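Local structure of peroxisomal membrane protein PEX15 (Saccharomyces cerevisiae, 5VXV) at residues Phe45-Asp50 with Ile94-Arg99. The protein docks the AAA-ATPase PEX1-PEX6 at the peroxisomal membrane, where that complex extracts the receptor PEX5. Sequence-based numbering, arbitrary orientation.
Sequences FVSACD and INKFFR
The carboxylate of D50 is gripped side-on by the guanidinium of R99, one nitrogen to each oxygen: NE of R99 donates to OD1 of D50 over 3.0 Å, and NH2 of R99 reaches OD2 of D50 over 3.0 Å. Both bonds are nearly straight, and both oxygens lie close to the guanidinium plane. The match is not flat, however: OD1 is met through its syn lone pair, but the two planes are turned 35° apart, and NH2 meets OD2 on the syn side while tilted well out of the carboxylate plane. A bend at chi3 (-68°) in R99 brings NE as well as NH2 round to face the acid, and NH1 has a long, weak ion pair with E148 on helix 143-161. An alanine in place of R99 would probably leave the D50 carboxylate without its paired donors and free to turn. K96 runs fully extended beyond CG, crossing D50 at about a right angle, with its CG 3.5 Å from OD2 of D50. The far end of K96 lies by S47, where a water accepts from NZ of K96 (2.8 Å) and donates to the backbone O of S47 (2.9 Å). Toward the interior the contact turns apolar: CG1 of V46 rests 3.7 Å from CB of K96, and V46 and F97 both also touch I84 of helix 75-86. Segments 45-50 and 94-99, whose axes approach to 9.1 Å at 51°, lie on helices 39-51 and 91-108 and thus illustrate packing in an all-helical domain, predicted to be cytoplasmic: a buried valine backed by a salt bridge at the partly exposed margin.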
ATOM      1  N   PHE A  45     -11.671   5.642   5.695  1.00 14.10           N
ATOM      2  CA  PHE A  45     -10.552   6.560   5.525  1.00 13.59           C
ATOM      3  C   PHE A  45      -9.495   5.975   4.597  1.00 14.78           C
ATOM      4  O   PHE A  45      -9.032   6.642   3.665  1.00 14.43           O
ATOM      5  CB  PHE A  45      -9.950   6.896   6.887  1.00 15.41           C
ATOM      6  CG  PHE A  45      -8.720   7.743   6.806  1.00 14.74           C
ATOM      7  CD1 PHE A  45      -8.809   9.080   6.459  1.00 14.94           C
ATOM      8  CD2 PHE A  45      -7.471   7.205   7.075  1.00 14.46           C
ATOM      9  CE1 PHE A  45      -7.682   9.865   6.383  1.00 14.57           C
ATOM     10  CE2 PHE A  45      -6.338   7.987   7.002  1.00 14.33           C
ATOM     11  CZ  PHE A  45      -6.441   9.317   6.656  1.00 14.86           C
ATOM     12  N   VAL A  46      -9.103   4.721   4.831  1.00 15.43           N
ATOM     13  CA  VAL A  46      -8.074   4.095   4.003  1.00 15.09           C
ATOM     14  C   VAL A  46      -8.558   3.947   2.566  1.00 15.92           C
ATOM     15  O   VAL A  46      -7.809   4.195   1.613  1.00 15.28           O
ATOM     16  CB  VAL A  46      -7.662   2.739   4.607  1.00 14.55           C
ATOM     17  CG1 VAL A  46      -6.681   2.010   3.694  1.00 17.02           C
ATOM     18  CG2 VAL A  46      -7.041   2.942   5.978  1.00 15.45           C
ATOM     19  N   SER A  47      -9.817   3.543   2.381  1.00 14.36           N
ATOM     20  CA  SER A  47     -10.337   3.363   1.030  1.00 15.17           C
ATOM     21  C   SER A  47     -10.395   4.687   0.278  1.00 14.72           C
ATOM     22  O   SER A  47     -10.074   4.742  -0.916  1.00 16.22           O
ATOM     23  CB  SER A  47     -11.721   2.716   1.080  1.00 19.41           C
ATOM     24  OG  SER A  47     -11.625   1.356   1.463  1.00 19.22           O
ATOM     25  N   ALA A  48     -10.801   5.761   0.956  1.00 14.34           N
ATOM     26  CA  ALA A  48     -10.864   7.065   0.306  1.00 15.05           C
ATOM     27  C   ALA A  48      -9.469   7.561  -0.055  1.00 14.99           C
ATOM     28  O   ALA A  48      -9.238   8.043  -1.170  1.00 15.23           O
ATOM     29  CB  ALA A  48     -11.581   8.069   1.210  1.00 15.94           C
ATOM     30  N   CYS A  49      -8.520   7.444   0.876  1.00 14.24           N
ATOM     31  CA  CYS A  49      -7.159   7.891   0.597  1.00 13.98           C
ATOM     32  C   CYS A  49      -6.530   7.101  -0.540  1.00 14.23           C
ATOM     33  O   CYS A  49      -5.720   7.649  -1.298  1.00 15.46           O
ATOM     34  CB  CYS A  49      -6.302   7.779   1.857  1.00 14.51           C
ATOM     35  SG  CYS A  49      -6.690   9.031   3.096  1.00 15.76           S
ATOM     36  N   ASP A  50      -6.886   5.821  -0.682  1.00 13.89           N
ATOM     37  CA  ASP A  50      -6.307   5.016  -1.752  1.00 15.69           C
ATOM     38  C   ASP A  50      -6.755   5.502  -3.126  1.00 16.52           C
ATOM     39  O   ASP A  50      -6.046   5.288  -4.115  1.00 17.19           O
ATOM     40  CB  ASP A  50      -6.676   3.544  -1.564  1.00 16.84           C
ATOM     41  CG  ASP A  50      -5.853   2.615  -2.451  1.00 18.71           C
ATOM     42  OD1 ASP A  50      -4.612   2.767  -2.497  1.00 19.48           O
ATOM     43  OD2 ASP A  50      -6.450   1.733  -3.104  1.00 18.06           O
ATOM     44  N   ILE A  94      -4.444  -3.979   3.875  1.00 13.49           N
ATOM     45  CA  ILE A  94      -3.016  -3.810   4.131  1.00 13.26           C
ATOM     46  C   ILE A  94      -2.333  -3.234   2.899  1.00 11.46           C
ATOM     47  O   ILE A  94      -1.501  -2.323   2.996  1.00 12.55           O
ATOM     48  CB  ILE A  94      -2.397  -5.155   4.562  1.00 13.90           C
ATOM     49  CG1 ILE A  94      -2.870  -5.512   5.974  1.00 13.47           C
ATOM     50  CG2 ILE A  94      -0.868  -5.108   4.513  1.00 14.58           C
ATOM     51  CD1 ILE A  94      -2.688  -6.966   6.346  1.00 14.63           C
ATOM     52  N   ASN A  95      -2.695  -3.737   1.717  1.00 12.11           N
ATOM     53  CA  ASN A  95      -2.103  -3.230   0.485  1.00 12.43           C
ATOM     54  C   ASN A  95      -2.488  -1.775   0.243  1.00 12.58           C
ATOM     55  O   ASN A  95      -1.649  -0.968  -0.175  1.00 12.78           O
ATOM     56  CB  ASN A  95      -2.523  -4.108  -0.693  1.00 14.14           C
ATOM     57  CG  ASN A  95      -1.894  -5.489  -0.641  1.00 14.53           C
ATOM     58  OD1 ASN A  95      -0.936  -5.717   0.098  1.00 14.27           O
ATOM     59  ND2 ASN A  95      -2.429  -6.417  -1.424  1.00 14.52           N
ATOM     60  N   LYS A  96      -3.753  -1.419   0.494  1.00 14.61           N
ATOM     61  CA  LYS A  96      -4.154  -0.019   0.392  1.00 13.64           C
ATOM     62  C   LYS A  96      -3.331   0.856   1.329  1.00 13.39           C
ATOM     63  O   LYS A  96      -2.882   1.941   0.943  1.00 13.99           O
ATOM     64  CB  LYS A  96      -5.645   0.139   0.699  1.00 12.90           C
ATOM     65  CG  LYS A  96      -6.580  -0.428  -0.358  1.00 12.88           C
ATOM     66  CD  LYS A  96      -8.032  -0.068  -0.075  1.00 14.25           C
ATOM     67  CE  LYS A  96      -8.957  -0.673  -1.121  1.00 15.68           C
ATOM     68  NZ  LYS A  96     -10.386  -0.276  -0.935  1.00 15.57           N
ATOM     69  N   PHE A  97      -3.126   0.404   2.570  1.00 12.65           N
ATOM     70  CA  PHE A  97      -2.341   1.179   3.523  1.00 13.13           C
ATOM     71  C   PHE A  97      -0.929   1.421   3.002  1.00 13.88           C
ATOM     72  O   PHE A  97      -0.425   2.549   3.042  1.00 13.39           O
ATOM     73  CB  PHE A  97      -2.305   0.464   4.874  1.00 14.87           C
ATOM     74  CG  PHE A  97      -1.414   1.128   5.882  1.00 17.22           C
ATOM     75  CD1 PHE A  97      -1.887   2.161   6.675  1.00 20.09           C
ATOM     76  CD2 PHE A  97      -0.097   0.725   6.030  1.00 18.17           C
ATOM     77  CE1 PHE A  97      -1.061   2.776   7.595  1.00 19.96           C
ATOM     78  CE2 PHE A  97       0.732   1.336   6.951  1.00 20.21           C
ATOM     79  CZ  PHE A  97       0.249   2.364   7.733  1.00 19.80           C
ATOM     80  N   PHE A  98      -0.270   0.370   2.505  1.00 13.76           N
ATOM     81  CA  PHE A  98       1.078   0.543   1.974  1.00 12.64           C
ATOM     82  C   PHE A  98       1.084   1.528   0.809  1.00 13.53           C
ATOM     83  O   PHE A  98       1.985   2.368   0.702  1.00 13.78           O
ATOM     84  CB  PHE A  98       1.664  -0.807   1.546  1.00 13.39           C
ATOM     85  CG  PHE A  98       2.090  -1.691   2.697  1.00 13.03           C
ATOM     86  CD1 PHE A  98       2.727  -1.158   3.807  1.00 13.18           C
ATOM     87  CD2 PHE A  98       1.853  -3.057   2.664  1.00 14.21           C
ATOM     88  CE1 PHE A  98       3.120  -1.968   4.858  1.00 14.18           C
ATOM     89  CE2 PHE A  98       2.245  -3.871   3.715  1.00 14.74           C
ATOM     90  CZ  PHE A  98       2.878  -3.323   4.811  1.00 13.76           C
ATOM     91  N   ARG A  99       0.077   1.458  -0.065  1.00 13.08           N
ATOM     92  CA  ARG A  99       0.022   2.399  -1.181  1.00 12.15           C
ATOM     93  C   ARG A  99      -0.126   3.832  -0.682  1.00 12.60           C
ATOM     94  O   ARG A  99       0.416   4.766  -1.285  1.00 12.96           O
ATOM     95  CB  ARG A  99      -1.120   2.035  -2.128  1.00 13.17           C
ATOM     96  CG  ARG A  99      -0.846   0.799  -2.974  1.00 14.55           C
ATOM     97  CD  ARG A  99      -1.781   0.717  -4.175  1.00 16.48           C
ATOM     98  NE  ARG A  99      -3.165   0.457  -3.784  1.00 15.88           N
ATOM     99  CZ  ARG A  99      -3.729  -0.748  -3.733  1.00 18.22           C
ATOM    100  NH1 ARG A  99      -3.039  -1.837  -4.050  1.00 19.48           N
ATOM    101  NH2 ARG A  99      -4.995  -0.864  -3.363  1.00 19.21           N
TER
HETATM  102  O   HOH W   1     -10.460   2.234  -2.218  1.00 19.82           O